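CELL division control protein 6 (Pyrobaculum aerophilum, PDB 1FNN) binds ATP and magnesium and has ATP hydrolysis activity, and as a Cdc6/Cdc18-family AAA+ protein is probably involved in regulating DNA replication. Local coordinates at residues Y78-I83 with L131-N136; M127-D132 with I160-V165; E290-L295 with I320-Y325; A296-L301 with T375-I380. All coordinates share one frame; numbering follows the deposited sequence.

Interaction 1: Y78-I83 with L131-N136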
loop_
_atom_site.group_PDB
_atom_site.type_symbol
_atom_site.label_atom_id
_atom_site.label_comp_id
_atom_site.label_asym_id
_atom_site.label_seq_id
_atom_site.Cartn_x
_atom_site.Cartn_y
_atom_site.Cartn_z
ATOM N N TYR A 78 9.018 0.492 -19.226
ATOM C CA TYR A 78 8.250 0.933 -18.042
ATOM C C TYR A 78 8.234 2.447 -17.962
ATOM O O TYR A 78 9.281 3.106 -17.843
ATOM C CB TYR A 78 8.856 0.254 -16.820
ATOM C CG TYR A 78 8.163 0.742 -15.546
ATOM C CD1 TYR A 78 7.000 0.132 -15.097
ATOM C CD2 TYR A 78 8.703 1.816 -14.843
ATOM C CE1 TYR A 78 6.375 0.575 -13.950
ATOM C CE2 TYR A 78 8.083 2.274 -13.686
ATOM C CZ TYR A 78 6.919 1.641 -13.254
ATOM O OH TYR A 78 6.305 2.080 -12.127
ATOM N N ILE A 79 7.033 3.040 -17.955
ATOM C CA ILE A 79 6.904 4.489 -17.910
ATOM C C ILE A 79 6.240 4.900 -16.589
ATOM O O ILE A 79 5.058 4.611 -16.402
ATOM C CB ILE A 79 6.109 5.112 -19.041
ATOM C CG1 ILE A 79 6.611 4.807 -20.455
ATOM C CG2 ILE A 79 6.075 6.661 -18.908
ATOM C CD1 ILE A 79 8.098 5.142 -20.632
ATOM N N ASN A 80 7.002 5.559 -15.717
ATOM C CA ASN A 80 6.361 5.998 -14.447
ATOM C C ASN A 80 5.691 7.331 -14.712
ATOM O O ASN A 80 6.378 8.365 -14.796
ATOM C CB ASN A 80 7.429 6.092 -13.364
ATOM C CG ASN A 80 6.959 6.702 -12.061
ATOM O OD1 ASN A 80 5.828 7.179 -11.945
ATOM N ND2 ASN A 80 7.858 6.673 -11.083
ATOM N N GLY A 81 4.362 7.371 -14.753
ATOM C CA GLY A 81 3.606 8.567 -15.068
ATOM C C GLY A 81 3.742 9.661 -14.005
ATOM O O GLY A 81 3.387 10.818 -14.245
ATOM N N PHE A 82 4.271 9.334 -12.827
ATOM C CA PHE A 82 4.533 10.375 -11.839
ATOM C C PHE A 82 5.689 11.261 -12.321
ATOM O O PHE A 82 5.746 12.419 -11.920
ATOM C CB PHE A 82 4.886 9.816 -10.464
ATOM C CG PHE A 82 5.196 10.896 -9.459
ATOM C CD1 PHE A 82 4.177 11.530 -8.761
ATOM C CD2 PHE A 82 6.507 11.271 -9.214
ATOM C CE1 PHE A 82 4.476 12.520 -7.837
ATOM C CE2 PHE A 82 6.811 12.259 -8.293
ATOM C CZ PHE A 82 5.789 12.884 -7.603
ATOM N N ILE A 83 6.659 10.669 -12.998
ATOM C CA ILE A 83 7.840 11.334 -13.506
ATOM C C ILE A 83 7.677 11.860 -14.917
ATOM O O ILE A 83 7.993 13.020 -15.213
ATOM C CB ILE A 83 9.008 10.310 -13.497
ATOM C CG1 ILE A 83 9.214 9.806 -12.069
ATOM C CG2 ILE A 83 10.282 10.900 -14.069
ATOM C CD1 ILE A 83 10.151 8.616 -11.979
ATOM N N LEU A 131 2.180 2.032 -18.725
ATOM C CA LEU A 131 2.063 3.424 -18.252
ATOM C C LEU A 131 1.579 3.421 -16.815
ATOM O O LEU A 131 0.358 3.371 -16.580
ATOM C CB LEU A 131 1.094 4.174 -19.183
ATOM C CG LEU A 131 1.478 4.139 -20.665
ATOM C CD1 LEU A 131 0.419 4.855 -21.514
ATOM C CD2 LEU A 131 2.855 4.761 -20.919
ATOM N N ASP A 132 2.515 3.382 -15.865
ATOM C CA ASP A 132 2.193 3.295 -14.454
ATOM C C ASP A 132 1.738 4.661 -13.935
ATOM O O ASP A 132 2.055 5.691 -14.530
ATOM C CB ASP A 132 3.400 2.832 -13.611
ATOM C CG ASP A 132 2.972 2.039 -12.400
ATOM O OD1 ASP A 132 1.773 2.115 -12.006
ATOM O OD2 ASP A 132 3.812 1.327 -11.814
ATOM N N ASP A 133 0.880 4.650 -12.940
ATOM C CA ASP A 133 0.251 5.865 -12.419
ATOM C C ASP A 133 -0.145 6.824 -13.522
ATOM O O ASP A 133 0.194 8.007 -13.488
ATOM C CB ASP A 133 1.155 6.613 -11.427
ATOM C CG ASP A 133 1.478 5.652 -10.285
ATOM O OD1 ASP A 133 0.558 4.902 -9.886
ATOM O OD2 ASP A 133 2.644 5.712 -9.861
ATOM N N ALA A 134 -0.943 6.302 -14.436
ATOM C CA ALA A 134 -1.397 6.995 -15.620
ATOM C C ALA A 134 -2.452 8.057 -15.420
ATOM O O ALA A 134 -2.615 8.885 -16.327
ATOM C CB ALA A 134 -1.876 5.939 -16.627
ATOM N N PHE A 135 -3.018 8.199 -14.246
ATOM C CA PHE A 135 -3.885 9.308 -13.868
ATOM C C PHE A 135 -3.127 10.625 -13.940
ATOM O O PHE A 135 -3.722 11.674 -14.219
ATOM C CB PHE A 135 -4.488 9.159 -12.460
ATOM C CG PHE A 135 -3.519 8.795 -11.381
ATOM C CD1 PHE A 135 -2.867 9.761 -10.639
ATOM C CD2 PHE A 135 -3.252 7.469 -11.094
ATOM C CE1 PHE A 135 -1.973 9.418 -9.644
ATOM C CE2 PHE A 135 -2.364 7.103 -10.105
ATOM C CZ PHE A 135 -1.719 8.090 -9.375
ATOM N N ASN A 136 -1.796 10.591 -13.829
ATOM C CA ASN A 136 -0.963 11.760 -13.994
ATOM C C ASN A 136 -0.930 12.292 -15.423
ATOM O O ASN A 136 -0.454 13.423 -15.567
ATOM C CB ASN A 136 0.473 11.493 -13.543
ATOM C CG ASN A 136 0.589 11.337 -12.048
ATOM O OD1 ASN A 136 0.326 12.270 -11.286
ATOM N ND2 ASN A 136 0.986 10.146 -11.613
#

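Interaction 2: M127-D132 with I160-V165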
loop_
_atom_site.group_PDB
_atom_site.type_symbol
_atom_site.label_atom_id
_atom_site.label_comp_id
_atom_site.label_asym_id
_atom_site.label_seq_id
_atom_site.Cartn_x
_atom_site.Cartn_y
_atom_site.Cartn_z
ATOM N N MET A 127 7.112 -4.266 -28.120
ATOM C CA MET A 127 7.153 -3.482 -26.910
ATOM C C MET A 127 5.994 -3.838 -25.960
ATOM O O MET A 127 4.828 -3.768 -26.345
ATOM C CB MET A 127 7.046 -1.996 -27.314
ATOM C CG MET A 127 7.013 -1.069 -26.132
ATOM S SD MET A 127 7.207 0.665 -26.405
ATOM C CE MET A 127 5.879 1.067 -27.542
ATOM N N PHE A 128 6.345 -4.219 -24.744
ATOM C CA PHE A 128 5.357 -4.308 -23.653
ATOM C C PHE A 128 5.470 -2.970 -22.901
ATOM O O PHE A 128 6.405 -2.763 -22.126
ATOM C CB PHE A 128 5.689 -5.490 -22.767
ATOM C CG PHE A 128 5.001 -5.661 -21.451
ATOM C CD1 PHE A 128 5.632 -6.382 -20.455
ATOM C CD2 PHE A 128 3.750 -5.131 -21.181
ATOM C CE1 PHE A 128 5.034 -6.571 -19.211
ATOM C CE2 PHE A 128 3.148 -5.313 -19.945
ATOM C CZ PHE A 128 3.792 -6.034 -18.958
ATOM N N LEU A 129 4.536 -2.085 -23.162
ATOM C CA LEU A 129 4.548 -0.739 -22.629
ATOM C C LEU A 129 3.641 -0.601 -21.412
ATOM O O LEU A 129 2.493 -1.062 -21.378
ATOM C CB LEU A 129 4.128 0.214 -23.751
ATOM C CG LEU A 129 4.008 1.703 -23.415
ATOM C CD1 LEU A 129 5.365 2.308 -23.012
ATOM C CD2 LEU A 129 3.398 2.466 -24.595
ATOM N N VAL A 130 4.249 -0.188 -20.297
ATOM C CA VAL A 130 3.473 0.002 -19.082
ATOM C C VAL A 130 3.399 1.512 -18.832
ATOM O O VAL A 130 4.443 2.165 -18.679
ATOM C CB VAL A 130 4.136 -0.701 -17.869
ATOM C CG1 VAL A 130 3.344 -0.359 -16.613
ATOM C CG2 VAL A 130 4.190 -2.225 -18.082
ATOM N N LEU A 131 2.180 2.032 -18.725
ATOM C CA LEU A 131 2.063 3.424 -18.252
ATOM C C LEU A 131 1.579 3.421 -16.815
ATOM O O LEU A 131 0.358 3.371 -16.580
ATOM C CB LEU A 131 1.094 4.174 -19.183
ATOM C CG LEU A 131 1.478 4.139 -20.665
ATOM C CD1 LEU A 131 0.419 4.855 -21.514
ATOM C CD2 LEU A 131 2.855 4.761 -20.919
ATOM N N ASP A 132 2.515 3.382 -15.865
ATOM C CA ASP A 132 2.193 3.295 -14.454
ATOM C C ASP A 132 1.738 4.661 -13.935
ATOM O O ASP A 132 2.055 5.691 -14.530
ATOM C CB ASP A 132 3.400 2.832 -13.611
ATOM C CG ASP A 132 2.972 2.039 -12.400
ATOM O OD1 ASP A 132 1.773 2.115 -12.006
ATOM O OD2 ASP A 132 3.812 1.327 -11.814
ATOM N N ILE A 160 2.568 -3.879 -29.962
ATOM C CA ILE A 160 2.510 -3.269 -28.652
ATOM C C ILE A 160 1.497 -3.976 -27.747
ATOM O O ILE A 160 0.382 -4.250 -28.196
ATOM C CB ILE A 160 2.092 -1.793 -28.740
ATOM C CG1 ILE A 160 3.114 -0.947 -29.511
ATOM C CG2 ILE A 160 1.950 -1.154 -27.357
ATOM C CD1 ILE A 160 2.632 0.481 -29.754
ATOM N N ALA A 161 1.933 -4.320 -26.540
ATOM C CA ALA A 161 1.026 -4.798 -25.490
ATOM C C ALA A 161 1.043 -3.689 -24.430
ATOM O O ALA A 161 2.129 -3.173 -24.103
ATOM C CB ALA A 161 1.490 -6.098 -24.910
ATOM N N LEU A 162 -0.129 -3.223 -24.022
ATOM C CA LEU A 162 -0.180 -2.008 -23.216
ATOM C C LEU A 162 -0.895 -2.233 -21.890
ATOM O O LEU A 162 -2.040 -2.748 -21.845
ATOM C CB LEU A 162 -0.934 -0.926 -24.005
ATOM C CG LEU A 162 -1.200 0.343 -23.178
ATOM C CD1 LEU A 162 0.096 1.083 -22.836
ATOM C CD2 LEU A 162 -2.177 1.253 -23.925
ATOM N N VAL A 163 -0.197 -1.956 -20.789
ATOM C CA VAL A 163 -0.856 -1.971 -19.483
ATOM C C VAL A 163 -0.868 -0.528 -18.956
ATOM O O VAL A 163 0.198 0.129 -18.940
ATOM C CB VAL A 163 -0.141 -2.880 -18.470
ATOM C CG1 VAL A 163 -0.762 -2.759 -17.065
ATOM C CG2 VAL A 163 -0.283 -4.339 -18.894
ATOM N N ILE A 164 -2.024 -0.050 -18.493
ATOM C CA ILE A 164 -2.124 1.248 -17.847
ATOM C C ILE A 164 -2.658 1.079 -16.411
ATOM O O ILE A 164 -3.300 0.067 -16.071
ATOM C CB ILE A 164 -3.033 2.248 -18.573
ATOM C CG1 ILE A 164 -4.497 1.852 -18.407
ATOM C CG2 ILE A 164 -2.659 2.350 -20.050
ATOM C CD1 ILE A 164 -5.450 2.868 -19.031
ATOM N N VAL A 165 -2.168 1.951 -15.540
ATOM C CA VAL A 165 -2.397 1.806 -14.116
ATOM C C VAL A 165 -3.036 3.049 -13.494
ATOM O O VAL A 165 -2.639 4.166 -13.778
ATOM C CB VAL A 165 -1.070 1.516 -13.391
ATOM C CG1 VAL A 165 -1.314 1.325 -11.896
ATOM C CG2 VAL A 165 -0.335 0.295 -13.923
#

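Interaction 3: E290-L295 with I320-Y325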
loop_
_atom_site.group_PDB
_atom_site.type_symbol
_atom_site.label_atom_id
_atom_site.label_comp_id
_atom_site.label_asym_id
_atom_site.label_seq_id
_atom_site.Cartn_x
_atom_site.Cartn_y
_atom_site.Cartn_z
ATOM N N GLU A 290 -15.485 6.815 29.318
ATOM C CA GLU A 290 -14.750 6.337 28.141
ATOM C C GLU A 290 -13.324 6.885 28.163
ATOM O O GLU A 290 -12.387 6.180 27.786
ATOM C CB GLU A 290 -15.464 6.739 26.853
ATOM C CG GLU A 290 -14.791 6.202 25.567
ATOM C CD GLU A 290 -15.687 6.312 24.353
ATOM O OE1 GLU A 290 -15.196 6.149 23.213
ATOM O OE2 GLU A 290 -16.913 6.564 24.486
ATOM N N LYS A 291 -13.107 8.139 28.581
ATOM C CA LYS A 291 -11.803 8.684 28.873
ATOM C C LYS A 291 -11.070 7.896 29.943
ATOM O O LYS A 291 -9.904 7.532 29.805
ATOM C CB LYS A 291 -11.768 10.161 29.350
ATOM C CG LYS A 291 -12.227 11.144 28.259
ATOM C CD LYS A 291 -11.931 12.544 28.778
ATOM C CE LYS A 291 -12.064 13.666 27.800
ATOM N NZ LYS A 291 -13.481 14.024 27.513
ATOM N N LEU A 292 -11.724 7.579 31.051
ATOM C CA LEU A 292 -11.167 6.820 32.139
ATOM C C LEU A 292 -10.821 5.405 31.643
ATOM O O LEU A 292 -9.773 4.883 32.026
ATOM C CB LEU A 292 -12.191 6.712 33.318
ATOM C CG LEU A 292 -12.439 8.082 34.039
ATOM C CD1 LEU A 292 -13.627 7.959 35.013
ATOM C CD2 LEU A 292 -11.187 8.515 34.781
ATOM N N PHE A 293 -11.704 4.814 30.866
ATOM C CA PHE A 293 -11.417 3.481 30.332
ATOM C C PHE A 293 -10.210 3.567 29.335
ATOM O O PHE A 293 -9.372 2.685 29.424
ATOM C CB PHE A 293 -12.630 3.003 29.557
ATOM C CG PHE A 293 -12.521 1.532 29.193
ATOM C CD1 PHE A 293 -12.279 0.575 30.140
ATOM C CD2 PHE A 293 -12.670 1.174 27.857
ATOM C CE1 PHE A 293 -12.178 -0.771 29.806
ATOM C CE2 PHE A 293 -12.570 -0.176 27.505
ATOM C CZ PHE A 293 -12.326 -1.135 28.476
ATOM N N LEU A 294 -10.140 4.607 28.517
ATOM C CA LEU A 294 -8.983 4.720 27.618
ATOM C C LEU A 294 -7.721 4.926 28.428
ATOM O O LEU A 294 -6.704 4.202 28.261
ATOM C CB LEU A 294 -9.201 5.861 26.621
ATOM C CG LEU A 294 -7.999 6.157 25.692
ATOM C CD1 LEU A 294 -7.710 4.929 24.809
ATOM C CD2 LEU A 294 -8.337 7.367 24.830
ATOM N N LEU A 295 -7.795 5.801 29.481
ATOM C CA LEU A 295 -6.673 5.896 30.400
ATOM C C LEU A 295 -6.302 4.551 30.975
ATOM O O LEU A 295 -5.097 4.206 31.121
ATOM C CB LEU A 295 -6.919 6.872 31.582
ATOM C CG LEU A 295 -5.795 7.075 32.575
ATOM C CD1 LEU A 295 -4.474 7.428 31.843
ATOM C CD2 LEU A 295 -6.125 8.259 33.499
ATOM N N ILE A 320 -9.161 0.519 39.210
ATOM C CA ILE A 320 -8.141 1.248 39.917
ATOM C C ILE A 320 -8.156 2.708 39.520
ATOM O O ILE A 320 -8.043 3.583 40.390
ATOM C CB ILE A 320 -6.727 0.646 39.664
ATOM C CG1 ILE A 320 -6.693 -0.732 40.330
ATOM C CG2 ILE A 320 -5.610 1.551 40.174
ATOM C CD1 ILE A 320 -5.526 -1.606 39.904
ATOM N N VAL A 321 -8.230 2.996 38.215
ATOM C CA VAL A 321 -8.246 4.355 37.729
ATOM C C VAL A 321 -9.440 5.114 38.391
ATOM O O VAL A 321 -9.330 6.328 38.720
ATOM C CB VAL A 321 -8.257 4.414 36.208
ATOM C CG1 VAL A 321 -8.638 5.778 35.665
ATOM C CG2 VAL A 321 -6.846 4.055 35.631
ATOM N N CYS A 322 -10.609 4.519 38.318
ATOM C CA CYS A 322 -11.827 5.146 38.863
ATOM C C CYS A 322 -11.677 5.566 40.322
ATOM O O CYS A 322 -11.906 6.758 40.578
ATOM C CB CYS A 322 -13.039 4.224 38.687
ATOM S SG CYS A 322 -13.664 4.274 36.993
ATOM N N GLU A 323 -11.181 4.698 41.193
ATOM C CA GLU A 323 -10.933 5.041 42.575
ATOM C C GLU A 323 -9.905 6.131 42.795
ATOM O O GLU A 323 -10.176 7.126 43.508
ATOM C CB GLU A 323 -10.510 3.804 43.394
ATOM C CG GLU A 323 -10.605 4.014 44.902
ATOM C CD GLU A 323 -11.959 4.592 45.333
ATOM O OE1 GLU A 323 -13.012 4.198 44.771
ATOM O OE2 GLU A 323 -11.940 5.453 46.241
ATOM N N GLU A 324 -8.866 6.176 41.926
ATOM C CA GLU A 324 -7.956 7.304 41.975
ATOM C C GLU A 324 -8.674 8.618 41.761
ATOM O O GLU A 324 -8.201 9.652 42.282
ATOM C CB GLU A 324 -6.889 7.352 40.878
ATOM C CG GLU A 324 -5.782 6.369 40.980
ATOM C CD GLU A 324 -4.746 6.552 39.858
ATOM O OE1 GLU A 324 -4.450 7.659 39.353
ATOM O OE2 GLU A 324 -4.265 5.442 39.548
ATOM N N TYR A 325 -9.540 8.647 40.753
ATOM C CA TYR A 325 -10.168 9.912 40.384
ATOM C C TYR A 325 -11.496 10.143 41.164
ATOM O O TYR A 325 -12.267 11.008 40.761
ATOM C CB TYR A 325 -10.455 9.962 38.879
ATOM C CG TYR A 325 -9.173 10.350 38.122
ATOM C CD1 TYR A 325 -8.319 9.356 37.654
ATOM C CD2 TYR A 325 -8.853 11.666 37.903
ATOM C CE1 TYR A 325 -7.159 9.677 36.971
ATOM C CE2 TYR A 325 -7.702 12.011 37.226
ATOM C CZ TYR A 325 -6.860 11.005 36.763
ATOM O OH TYR A 325 -5.722 11.368 36.093
#

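Interaction 4: A296-L301 with T375-I380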
loop_
_atom_site.group_PDB
_atom_site.type_symbol
_atom_site.label_atom_id
_atom_site.label_comp_id
_atom_site.label_asym_id
_atom_site.label_seq_id
_atom_site.Cartn_x
_atom_site.Cartn_y
_atom_site.Cartn_z
ATOM N N ALA A 296 -7.285 3.708 31.319
ATOM C CA ALA A 296 -6.967 2.426 31.907
ATOM C C ALA A 296 -6.178 1.529 30.883
ATOM O O ALA A 296 -5.439 0.631 31.288
ATOM C CB ALA A 296 -8.270 1.683 32.203
ATOM N N ILE A 297 -6.662 1.489 29.665
ATOM C CA ILE A 297 -6.027 0.669 28.599
ATOM C C ILE A 297 -4.594 1.167 28.449
ATOM O O ILE A 297 -3.635 0.404 28.410
ATOM C CB ILE A 297 -6.823 0.843 27.301
ATOM C CG1 ILE A 297 -8.207 0.172 27.402
ATOM C CG2 ILE A 297 -6.046 0.254 26.103
ATOM C CD1 ILE A 297 -9.117 0.576 26.243
ATOM N N VAL A 298 -4.361 2.462 28.346
ATOM C CA VAL A 298 -3.062 3.071 28.355
ATOM C C VAL A 298 -2.204 2.600 29.519
ATOM O O VAL A 298 -1.013 2.236 29.318
ATOM C CB VAL A 298 -3.108 4.601 28.330
ATOM C CG1 VAL A 298 -1.690 5.170 28.575
ATOM C CG2 VAL A 298 -3.670 5.157 27.035
ATOM N N ARG A 299 -2.720 2.588 30.754
ATOM C CA ARG A 299 -1.950 2.112 31.905
ATOM C C ARG A 299 -1.625 0.629 31.901
ATOM O O ARG A 299 -0.463 0.214 32.220
ATOM C CB ARG A 299 -2.652 2.450 33.268
ATOM C CG ARG A 299 -2.586 3.956 33.492
ATOM C CD ARG A 299 -2.761 4.386 34.941
ATOM N NE ARG A 299 -2.812 5.857 35.004
ATOM C CZ ARG A 299 -3.250 6.515 36.076
ATOM N NH1 ARG A 299 -3.659 5.837 37.139
ATOM N NH2 ARG A 299 -3.263 7.843 36.047
ATOM N N SER A 300 -2.507 -0.237 31.463
ATOM C CA SER A 300 -2.219 -1.648 31.395
ATOM C C SER A 300 -1.104 -1.896 30.312
ATOM O O SER A 300 -0.373 -2.860 30.498
ATOM C CB SER A 300 -3.385 -2.517 30.978
ATOM O OG SER A 300 -4.535 -2.222 31.759
ATOM N N LEU A 301 -1.183 -1.188 29.212
ATOM C CA LEU A 301 -0.243 -1.414 28.093
ATOM C C LEU A 301 1.142 -0.918 28.457
ATOM O O LEU A 301 2.152 -1.574 28.171
ATOM C CB LEU A 301 -0.752 -0.691 26.840
ATOM C CG LEU A 301 -1.845 -1.362 26.025
ATOM C CD1 LEU A 301 -2.387 -0.384 24.993
ATOM C CD2 LEU A 301 -1.338 -2.660 25.345
ATOM N N THR A 375 2.712 10.370 25.745
ATOM C CA THR A 375 2.053 11.592 25.314
ATOM C C THR A 375 0.524 11.429 25.293
ATOM O O THR A 375 -0.185 12.366 25.693
ATOM C CB THR A 375 2.623 12.009 23.952
ATOM O OG1 THR A 375 3.900 12.652 24.221
ATOM C CG2 THR A 375 1.756 12.998 23.211
ATOM N N LEU A 376 0.038 10.232 24.991
ATOM C CA LEU A 376 -1.406 10.003 25.001
ATOM C C LEU A 376 -1.912 10.130 26.448
ATOM O O LEU A 376 -2.984 10.632 26.723
ATOM C CB LEU A 376 -1.680 8.597 24.451
ATOM C CG LEU A 376 -3.152 8.177 24.449
ATOM C CD1 LEU A 376 -3.996 9.298 23.829
ATOM C CD2 LEU A 376 -3.404 6.873 23.721
ATOM N N GLU A 377 -1.244 9.401 27.322
ATOM C CA GLU A 377 -1.429 9.409 28.743
ATOM C C GLU A 377 -1.451 10.811 29.343
ATOM O O GLU A 377 -2.433 11.117 30.056
ATOM C CB GLU A 377 -0.382 8.577 29.515
ATOM C CG GLU A 377 -0.820 8.523 30.996
ATOM C CD GLU A 377 0.128 7.753 31.870
ATOM O OE1 GLU A 377 -0.290 7.129 32.862
ATOM O OE2 GLU A 377 1.341 7.739 31.603
ATOM N N ALA A 378 -0.572 11.706 28.948
ATOM C CA ALA A 378 -0.583 13.088 29.384
ATOM C C ALA A 378 -1.797 13.847 28.881
ATOM O O ALA A 378 -2.309 14.734 29.602
ATOM C CB ALA A 378 0.715 13.826 28.967
ATOM N N VAL A 379 -2.168 13.700 27.615
ATOM C CA VAL A 379 -3.285 14.460 27.076
ATOM C C VAL A 379 -4.626 13.995 27.686
ATOM O O VAL A 379 -5.439 14.856 28.061
ATOM C CB VAL A 379 -3.413 14.377 25.550
ATOM C CG1 VAL A 379 -4.654 15.099 25.072
ATOM C CG2 VAL A 379 -2.173 14.973 24.876
ATOM N N ILE A 380 -4.750 12.692 27.875
ATOM C CA ILE A 380 -6.011 12.162 28.408
ATOM C C ILE A 380 -6.150 12.554 29.877
ATOM O O ILE A 380 -7.219 13.009 30.317
ATOM C CB ILE A 380 -6.141 10.637 28.296
ATOM C CG1 ILE A 380 -5.782 10.163 26.884
ATOM C CG2 ILE A 380 -7.632 10.261 28.533
ATOM C CD1 ILE A 380 -5.774 8.640 26.781
#

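Interaction 1: Y78-I83 with L131-N136
Tyr78 gives its hydroxyl proton to Asp132, with OH 2.6 Å from OD2. The ring and the carboxylate stand almost perpendicular, 88° apart, and the bond reaches OD2 on its anti side. Tyr78 has CG anti to its backbone N (chi1 176°), which lets the ring extend beside the neighbouring strand until its hydroxyl end meets the acid. OD2 has a second partner in Thr58 OG1, outside this contact. The other oxygen, Asp132 OD1, takes the amide of the next residue: Asp133 N lies 2.8 Å from OD1. A leucine here would probably leave the Tyr78 hydroxyl, Thr58 OG1 and the Asp133 amide without the carboxylate oxygens they pair with. The backbones are joined by two parallel-strand bonds. Asp132 N donates to Ile79 O at 2.9 Å, and Gly81 N donates to Asp132 O, also at 2.9 Å. At the strand end, Asn80 OD1 accepts from Phe82 N at 2.8 Å, which makes an Asx turn. Asn136 ND2 reaches a lone pair of Asp133 O at 3.0 Å, holding the 3-10 turn 134-136 against the residue before it. On the other face of the sheet, Leu131 CD2 rests on Ile79 CB at 3.8 Å, and helix 87-97 packs on Ile79. The side chain of Asp132 is about 4 Å from the bound magnesium ion at nearest atoms, too far for direct coordination, although it is a known magnesium-site residue. Its place at the end of a hydrophobic inner strand, followed by Asp133, is consistent with the Walker B motif of a P-loop ATPase.

Interaction 2: M127-D132 with I160-V165
Met127 and Ile160 lie side by side at the start of two parallel strands and point the same way, with Met127 CE 3.9 Å from Ile160 CG1. The methionine chain bends at its last torsion (chi3 57°), which carries CE over to the isoleucine. On the same face, Leu129 and Leu162 also run alongside each other. Leu162 CD1 sits between two leucines: it is 4.0 Å from Leu129 CD2 and 4.0 Å from Leu131 CG. Leu131 meets it at a slant. Helix 139-148 covers this face, with Phe145 on Leu131 and Leu148 on Ile160. That helix lies on the chain between the two strands, so the whole is a beta-alpha-beta crossover in the central parallel sheet of the AAA+ ATPase fold. Five backbone bonds join the strands, from Ala161 N to Met127 O through Val165 N to Leu131 O. Val165 N to Leu131 O is the longest, 3.1 Å. The opposite face carries Phe128, Val130, Ala161 and Val163. Phe128 turns its ring edge to Val163, with CE2 3.7 Å from CG2, and Ala161 O also lies at that edge. Trp65 and Leu61 of helix 57-68 close over this side. At the strand ends, Asp132 and Val165 slant across each other. Asp132 OD1 sits against Val165, 3.2 Å from CG1, while OD2 is held by Tyr78. A glycine in place of Asp132 would probably open a gap beside Val165. Val165 in turn touches Lys57, a residue that binds ADP.

Interaction 3: E290-L295 with I320-Y325
Leu292 and Leu295, one turn apart on helix 288-304, press against Val321 and Tyr325 at the end of helix 311-324. The tight part is at Val321, where CG1 lies 3.8 Å from Leu292 CD2. Leu295 reaches the same methyl group from the next turn, with its CD2 4.1 Å from Val321 CG1. CG of Leu295 is anti to its backbone N (chi1 -178°), and this sends CD2 on to Tyr325 CE1 at 3.9 Å. The two side chains meet at about a right angle. Leu292 CD2 touches the same ring less closely, at CD1. All of this is apolar; no hydrogen bond joins the segments. The looser side is at Cys322, where SG is 4.2 Å from Leu292 CD1. Around the helix from this core, Glu323 and Glu324 are exposed. Tyr325 is only partly exposed, since Thr381 and Ile384 of helix 373-387 also touch it. The helix segments cross at 122°, with 9.7 Å between their axes. Such packing of helices 288-304 and 311-324 is part of the core of a winged-helix domain, here the C-terminal one.

Interaction 4: A296-L301 with T375-I380
Val298 points at helix 373-387 and fits between Leu376, Glu377 and Ile380. Here the last helix of the C-terminal winged-helix domain packs on its helix 288-304. The two segments run roughly antiparallel, at 149°, with their axes 10.1 Å apart. The branches of Val298 divide the work. CG2 meets Leu376 CD2 at 3.7 Å and, more loosely, Ile380 CD1 at 4.1 Å. CG1, anti to the backbone N (chi1 171°), turns the other way and lies 3.8 Å from Glu377 CB. Ile368, in the loop before the last helix, touches both Val298 and Leu376 and so closes this apolar patch. The next residue, Arg299, changes the chemistry. It is only partly exposed, and its chain is extended from CG to NE, crossing the Glu377 side chain at about a right angle. Its guanidinium and the Glu377 carboxylate are turned 70° apart, so they do not pair flat. The salt bridge between them is long, with Arg299 NE 3.5 Å from Glu377 OE1. The stronger partner of Arg299 is Glu324 of helix 311-324, which takes NH1. Glu377 likewise has a second positive partner, Lys302, at OE2. The arginine therefore lies between two acids, and the glutamate between two bases, which would probably balance the charges along this edge. One residue further, Ser300 touches Ser317 of helix 311-324, and its OG is hydrogen-bonded to Asp313. Leu301 then rests on Ile368, while its backbone N bonds back one turn to Ile297 O, 3.0 Å from Leu301 N.

How the interactions relate
Interactions 1 and 2 share strand 127-132 and lie side by side in one parallel sheet. Interaction 2 is fully buried and mostly backbone bonds and aliphatic packing. Interaction 1 is partly buried, and its polar groups gather where the strands end beside the nucleotide site. Asp132 belongs to both. Interactions 3 and 4 share helix 288-304 in the winged-helix domain, on the other side of the chain's centre; the centres of interactions 1 and 3 are about 52 Å apart. Both are buried helix pairs without hydrogen bonds across. Interaction 3 is purely apolar, while interaction 4 adds a charged edge. Leu294 of 290-295 packs on Ile380 of 375-380 and so joins the two.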